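Local coordinates for protein SnoN,Epimerase SnoN (Streptomyces nogalater, PDB 5EP9) that probably acts as a non-heme iron, 2-oxoglutarate-dependent epimerase in the biosynthesis of nogalamycin, at residues A58-E63 against M97-T102; L163-V168 against L211-C216. All blocks are in the same frame, centred on the assembly; numbering follows the deposited sequence.

Contact 1: A58-E63 against M97-T102; sequences AEYLAE and MRRLAT
With CG of Tyr-60 opposite its carbonyl carbon (chi1 -61°) and CG of Leu-100 opposite its backbone N (chi1 177°), the phenol ring and the forked leucine end are brought together across the contact. Leu-100 CB lies over one ring face, 3.9 Å from the centroid of Tyr-60 and close to the normal, which meets the geometry of a CH-pi contact. Both methyls stand on that same side: CD1 is 4.0 Å from Tyr-60 CD2, and CD2 is 4.0 Å from Tyr-60 CG. The leucine thus spreads over the ring from CG to CZ.

This is helix-on-helix packing within the 14-202 part of the construct. The short segments of helices 54-70 and 95-101 run at 128° to each other, 10.6 Å apart at closest approach. Met-97 reaches Val-125 and Leu-100 reaches Thr-239, so helix 95-101 rests on strands 118-128 and 236-245 of the larger sheet of the double-stranded beta-helix, the cupin-type fold of the PhyH family.

Met-97 bends at its second torsion and slides past Glu-63 in the opposite direction. Its CE comes 3.7 Å from Glu-63 CG and 3.5 Å from Tyr-60 O, while the Glu-63 carboxylate is taken up by Ser-94 and Arg-66. At the exposed side of the contact, the extended Glu-59 meets Arg-99 at about a right angle. Glu-59 OE2 lies at the guanidinium edge, 3.4 Å from Arg-99 NH1, a long salt bridge whose hydrogen bond is weak.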
loop_
_atom_site.group_PDB
_atom_site.type_symbol
_atom_site.label_atom_id
_atom_site.label_comp_id
_atom_site.label_asym_id
_atom_site.label_seq_id
_atom_site.Cartn_x
_atom_site.Cartn_y
_atom_site.Cartn_z
ATOM N N ALA A 58 0.249 -14.568 -12.498
ATOM C CA ALA A 58 -0.969 -15.390 -12.929
ATOM C C ALA A 58 -1.701 -16.112 -11.770
ATOM O O ALA A 58 -2.950 -15.989 -11.639
ATOM C CB ALA A 58 -0.624 -16.430 -13.906
ATOM N N GLU A 59 -0.920 -16.628 -10.866
ATOM C CA GLU A 59 -1.492 -17.025 -9.555
ATOM C C GLU A 59 -2.230 -15.931 -8.670
ATOM O O GLU A 59 -3.427 -16.098 -8.301
ATOM C CB GLU A 59 -0.414 -17.564 -8.710
ATOM C CG GLU A 59 -1.054 -18.391 -7.577
ATOM C CD GLU A 59 -0.076 -19.059 -6.613
ATOM O OE1 GLU A 59 1.171 -18.872 -6.740
ATOM O OE2 GLU A 59 -0.625 -19.710 -5.673
ATOM N N TYR A 60 -1.553 -14.821 -8.394
ATOM C CA TYR A 60 -2.136 -13.762 -7.539
ATOM C C TYR A 60 -3.299 -13.097 -8.277
ATOM O O TYR A 60 -4.273 -12.731 -7.696
ATOM C CB TYR A 60 -1.061 -12.811 -7.017
ATOM C CG TYR A 60 -0.065 -13.524 -6.174
ATOM C CD1 TYR A 60 -0.480 -14.270 -5.065
ATOM C CD2 TYR A 60 1.303 -13.463 -6.428
ATOM C CE1 TYR A 60 0.428 -15.004 -4.291
ATOM C CE2 TYR A 60 2.218 -14.141 -5.617
ATOM C CZ TYR A 60 1.760 -14.915 -4.555
ATOM O OH TYR A 60 2.658 -15.549 -3.743
ATOM N N LEU A 61 -3.194 -12.957 -9.590
ATOM C CA LEU A 61 -4.241 -12.305 -10.369
ATOM C C LEU A 61 -5.518 -13.118 -10.279
ATOM O O LEU A 61 -6.579 -12.593 -10.035
ATOM C CB LEU A 61 -3.820 -12.144 -11.834
ATOM C CG LEU A 61 -4.917 -11.634 -12.777
ATOM C CD1 LEU A 61 -5.535 -10.280 -12.343
ATOM C CD2 LEU A 61 -4.332 -11.520 -14.188
ATOM N N ALA A 62 -5.408 -14.439 -10.442
ATOM C CA ALA A 62 -6.610 -15.266 -10.406
ATOM C C ALA A 62 -7.233 -15.139 -9.060
ATOM O O ALA A 62 -8.451 -15.229 -8.928
ATOM C CB ALA A 62 -6.333 -16.793 -10.720
ATOM N N GLU A 63 -6.411 -15.170 -8.045
ATOM C CA GLU A 63 -6.949 -15.165 -6.665
ATOM C C GLU A 63 -7.606 -13.726 -6.408
ATOM O O GLU A 63 -8.656 -13.634 -5.803
ATOM C CB GLU A 63 -5.869 -15.435 -5.663
ATOM C CG GLU A 63 -6.339 -15.272 -4.216
ATOM C CD GLU A 63 -7.234 -16.399 -3.704
ATOM O OE1 GLU A 63 -7.640 -17.287 -4.477
ATOM O OE2 GLU A 63 -7.568 -16.352 -2.496
ATOM N N MET A 97 -3.263 -14.582 -0.810
ATOM C CA MET A 97 -2.955 -13.268 -0.486
ATOM C C MET A 97 -1.992 -13.037 0.706
ATOM O O MET A 97 -1.140 -12.125 0.653
ATOM C CB MET A 97 -4.251 -12.388 -0.358
ATOM C CG MET A 97 -5.014 -12.272 -1.668
ATOM S SD MET A 97 -3.896 -11.611 -2.941
ATOM C CE MET A 97 -4.855 -11.851 -4.390
ATOM N N ARG A 98 -2.056 -13.867 1.708
ATOM C CA ARG A 98 -1.068 -13.776 2.735
ATOM C C ARG A 98 0.311 -14.087 2.210
ATOM O O ARG A 98 1.291 -13.502 2.736
ATOM C CB ARG A 98 -1.400 -14.677 3.966
ATOM C CG ARG A 98 -0.648 -14.282 5.259
ATOM C CD ARG A 98 -1.065 -15.210 6.409
ATOM N NE ARG A 98 -0.657 -14.730 7.749
ATOM C CZ ARG A 98 0.580 -14.816 8.264
ATOM N NH1 ARG A 98 1.589 -15.304 7.537
ATOM N NH2 ARG A 98 0.836 -14.447 9.530
ATOM N N ARG A 99 0.421 -15.065 1.305
ATOM C CA ARG A 99 1.753 -15.349 0.734
ATOM C C ARG A 99 2.268 -14.134 -0.020
ATOM O O ARG A 99 3.450 -13.838 -0.021
ATOM C CB ARG A 99 1.807 -16.578 -0.178
ATOM C CG ARG A 99 1.723 -17.883 0.646
ATOM C CD ARG A 99 1.955 -19.163 -0.147
ATOM N NE ARG A 99 0.706 -19.713 -0.613
ATOM C CZ ARG A 99 0.173 -19.492 -1.805
ATOM N NH1 ARG A 99 0.772 -18.686 -2.719
ATOM N NH2 ARG A 99 -1.013 -20.071 -2.056
ATOM N N LEU A 100 1.389 -13.452 -0.709
ATOM C CA LEU A 100 1.821 -12.210 -1.406
ATOM C C LEU A 100 2.251 -11.106 -0.412
ATOM O O LEU A 100 3.220 -10.377 -0.642
ATOM C CB LEU A 100 0.755 -11.719 -2.407
ATOM C CG LEU A 100 1.019 -10.444 -3.148
ATOM C CD1 LEU A 100 2.306 -10.485 -3.944
ATOM C CD2 LEU A 100 -0.172 -10.158 -4.020
ATOM N N ALA A 101 1.460 -10.941 0.636
ATOM C CA ALA A 101 1.719 -9.956 1.700
ATOM C C ALA A 101 3.060 -10.137 2.388
ATOM O O ALA A 101 3.737 -9.173 2.736
ATOM C CB ALA A 101 0.623 -9.988 2.729
ATOM N N THR A 102 3.464 -11.392 2.512
ATOM C CA THR A 102 4.748 -11.776 3.090
ATOM C C THR A 102 5.764 -12.314 2.082
ATOM O O THR A 102 6.765 -12.852 2.444
ATOM C CB THR A 102 4.545 -12.825 4.221
ATOM O OG1 THR A 102 3.826 -13.931 3.700
ATOM C CG2 THR A 102 3.731 -12.215 5.347
#

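Contact 2: L163-V168 against L211-C216; sequences LVDVPV and LRAGDC
Charge pairing joins Asp-165 and Arg-212, whose side chains lie alongside each other and point the same way. The arginine bends at its second and third torsions, which brings its NE and NH2 edge round to the carboxylate. One nitrogen meets each oxygen: NH2 to OD2 of Asp-165 at 2.7 Å, with an angle of 167° at the hydrogen, and NE to OD1 of Asp-165 at 3.2 Å. The grip is side-on but not flat, since the carboxylate and guanidinium planes are 44° apart and NE comes to OD1 from above the carboxylate plane.

A third donor, from the backbone, fixes the same carboxylate. The backbone N of Ala-213 gives a nearly straight bond of 2.9 Å to the anti lone pair of Asp-165 OD1, so three N-H groups hold the aspartate.

Backbone pairing adds a single antiparallel bridge, in which Val-166 and Leu-211 form a hydrogen-bonded pair: Val-166 N to Leu-211 O is 2.8 Å, and Leu-211 N to Val-166 O is 3.0 Å. A type II turn follows, with Gly-214 at its positive-phi corner. It is closed by Asp-215 N to Arg-212 O at 3.0 Å, and Asp-215 OD2 also accepts from Arg-212 N.

In van der Waals contact, Ala-213 CB sits 3.7 Å from Val-164 C.

Residues 163-168 belong to the 14-202 part of the engineered fusion and 211-216 to the 203-305 part. The pairing joins the loop after strand 157-162 to the one before strand 216-220. Leu-211 packs on Trp-160, which binds 2-oxoglutarate, and on His-47 of strand 45-48, while Leu-163 and Val-164 lie against helix 54-70.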
loop_
_atom_site.group_PDB
_atom_site.type_symbol
_atom_site.label_atom_id
_atom_site.label_comp_id
_atom_site.label_asym_id
_atom_site.label_seq_id
_atom_site.Cartn_x
_atom_site.Cartn_y
_atom_site.Cartn_z
ATOM N N LEU A 163 -0.938 -6.379 -10.852
ATOM C CA LEU A 163 -1.274 -7.709 -11.292
ATOM C C LEU A 163 -1.651 -7.773 -12.781
ATOM O O LEU A 163 -1.791 -8.848 -13.323
ATOM C CB LEU A 163 -2.361 -8.319 -10.406
ATOM C CG LEU A 163 -1.965 -8.464 -8.919
ATOM C CD1 LEU A 163 -3.127 -8.981 -8.155
ATOM C CD2 LEU A 163 -0.803 -9.394 -8.794
ATOM N N VAL A 164 -1.797 -6.604 -13.417
ATOM C CA VAL A 164 -1.932 -6.465 -14.844
ATOM C C VAL A 164 -1.098 -5.272 -15.253
ATOM O O VAL A 164 -0.596 -4.543 -14.425
ATOM C CB VAL A 164 -3.390 -6.157 -15.254
ATOM C CG1 VAL A 164 -4.320 -7.352 -14.899
ATOM C CG2 VAL A 164 -3.892 -4.901 -14.591
ATOM N N ASP A 165 -1.010 -5.052 -16.554
ATOM C CA ASP A 165 -0.361 -3.844 -17.106
ATOM C C ASP A 165 -1.174 -2.617 -16.708
ATOM O O ASP A 165 -2.391 -2.593 -16.794
ATOM C CB ASP A 165 -0.272 -3.990 -18.624
ATOM C CG ASP A 165 0.988 -4.818 -19.089
ATOM O OD1 ASP A 165 1.924 -5.113 -18.330
ATOM O OD2 ASP A 165 1.031 -5.130 -20.278
ATOM N N VAL A 166 -0.496 -1.606 -16.159
ATOM C CA VAL A 166 -1.151 -0.383 -15.693
ATOM C C VAL A 166 -0.523 0.837 -16.367
ATOM O O VAL A 166 0.310 1.499 -15.797
ATOM C CB VAL A 166 -1.113 -0.237 -14.161
ATOM C CG1 VAL A 166 -1.990 0.907 -13.755
ATOM C CG2 VAL A 166 -1.644 -1.463 -13.463
ATOM N N PRO A 167 -0.826 1.057 -17.616
ATOM C CA PRO A 167 -0.366 2.274 -18.211
ATOM C C PRO A 167 -1.115 3.437 -17.563
ATOM O O PRO A 167 -2.103 3.230 -16.878
ATOM C CB PRO A 167 -0.744 2.103 -19.720
ATOM C CG PRO A 167 -1.941 1.185 -19.695
ATOM C CD PRO A 167 -1.744 0.308 -18.496
ATOM N N VAL A 168 -0.721 4.624 -17.949
ATOM C CA VAL A 168 -1.328 5.850 -17.466
ATOM C C VAL A 168 -2.834 5.772 -17.540
ATOM O O VAL A 168 -3.518 6.039 -16.535
ATOM C CB VAL A 168 -0.771 7.171 -18.176
ATOM C CG1 VAL A 168 -1.469 8.365 -17.609
ATOM C CG2 VAL A 168 0.714 7.299 -17.904
ATOM N N LEU A 211 3.163 1.137 -14.792
ATOM C CA LEU A 211 3.765 -0.134 -14.311
ATOM C C LEU A 211 3.356 -1.262 -15.225
ATOM O O LEU A 211 2.178 -1.381 -15.538
ATOM C CB LEU A 211 3.215 -0.478 -12.904
ATOM C CG LEU A 211 3.528 0.467 -11.798
ATOM C CD1 LEU A 211 2.911 -0.061 -10.516
ATOM C CD2 LEU A 211 5.038 0.583 -11.628
ATOM N N ARG A 212 4.306 -2.116 -15.554
ATOM C CA ARG A 212 3.960 -3.427 -16.128
ATOM C C ARG A 212 3.478 -4.428 -15.067
ATOM O O ARG A 212 3.831 -4.314 -13.883
ATOM C CB ARG A 212 5.185 -3.996 -16.853
ATOM C CG ARG A 212 5.637 -3.082 -18.020
ATOM C CD ARG A 212 5.951 -3.826 -19.251
ATOM N NE ARG A 212 4.668 -4.358 -19.856
ATOM C CZ ARG A 212 4.514 -4.688 -21.148
ATOM N NH1 ARG A 212 5.548 -4.522 -21.976
ATOM N NH2 ARG A 212 3.327 -5.106 -21.625
ATOM N N ALA A 213 2.711 -5.434 -15.509
ATOM C CA ALA A 213 2.328 -6.529 -14.631
ATOM C C ALA A 213 3.559 -7.054 -13.936
ATOM O O ALA A 213 4.569 -7.325 -14.578
ATOM C CB ALA A 213 1.665 -7.664 -15.432
ATOM N N GLY A 214 3.464 -7.230 -12.611
ATOM C CA GLY A 214 4.540 -7.803 -11.775
ATOM C C GLY A 214 5.524 -6.800 -11.247
ATOM O O GLY A 214 6.417 -7.154 -10.489
ATOM N N ASP A 215 5.425 -5.569 -11.728
ATOM C CA ASP A 215 6.174 -4.433 -11.116
ATOM C C ASP A 215 5.505 -4.018 -9.856
ATOM O O ASP A 215 4.280 -4.251 -9.640
ATOM C CB ASP A 215 6.165 -3.179 -12.019
ATOM C CG ASP A 215 6.987 -3.326 -13.270
ATOM O OD1 ASP A 215 7.532 -4.407 -13.582
ATOM O OD2 ASP A 215 7.001 -2.338 -14.025
ATOM N N CYS A 216 6.268 -3.367 -8.986
ATOM C CA CYS A 216 5.625 -2.656 -7.872
ATOM C C CYS A 216 6.229 -1.291 -7.674
ATOM O O CYS A 216 7.317 -0.941 -8.208
ATOM C CB CYS A 216 5.689 -3.465 -6.565
ATOM S SG CYS A 216 7.278 -3.502 -5.777
#

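How the contacts relate
Contact 1 closes along the chain before contact 2 opens, and their centres are 15 Å apart. Helix 54-70 links them: Tyr-60 CB packs 3.9 Å from Leu-163 CD2, and Leu-61 CD1 lies 4.1 Å from Val-164 CG1. The larger antiparallel sheet is the shared framework. Contact 1 pairs helices laid on it, whereas contact 2 ties loops adjoining its neighbouring strands 157-162 and 216-220. Contact 2 is nearer the active site, with the Val-166 side chain about 8 Å from bound 2-oxoglutarate, against about 13 Å for that of Leu-100. Together they join the helical cover to the loops around the cosubstrate pocket.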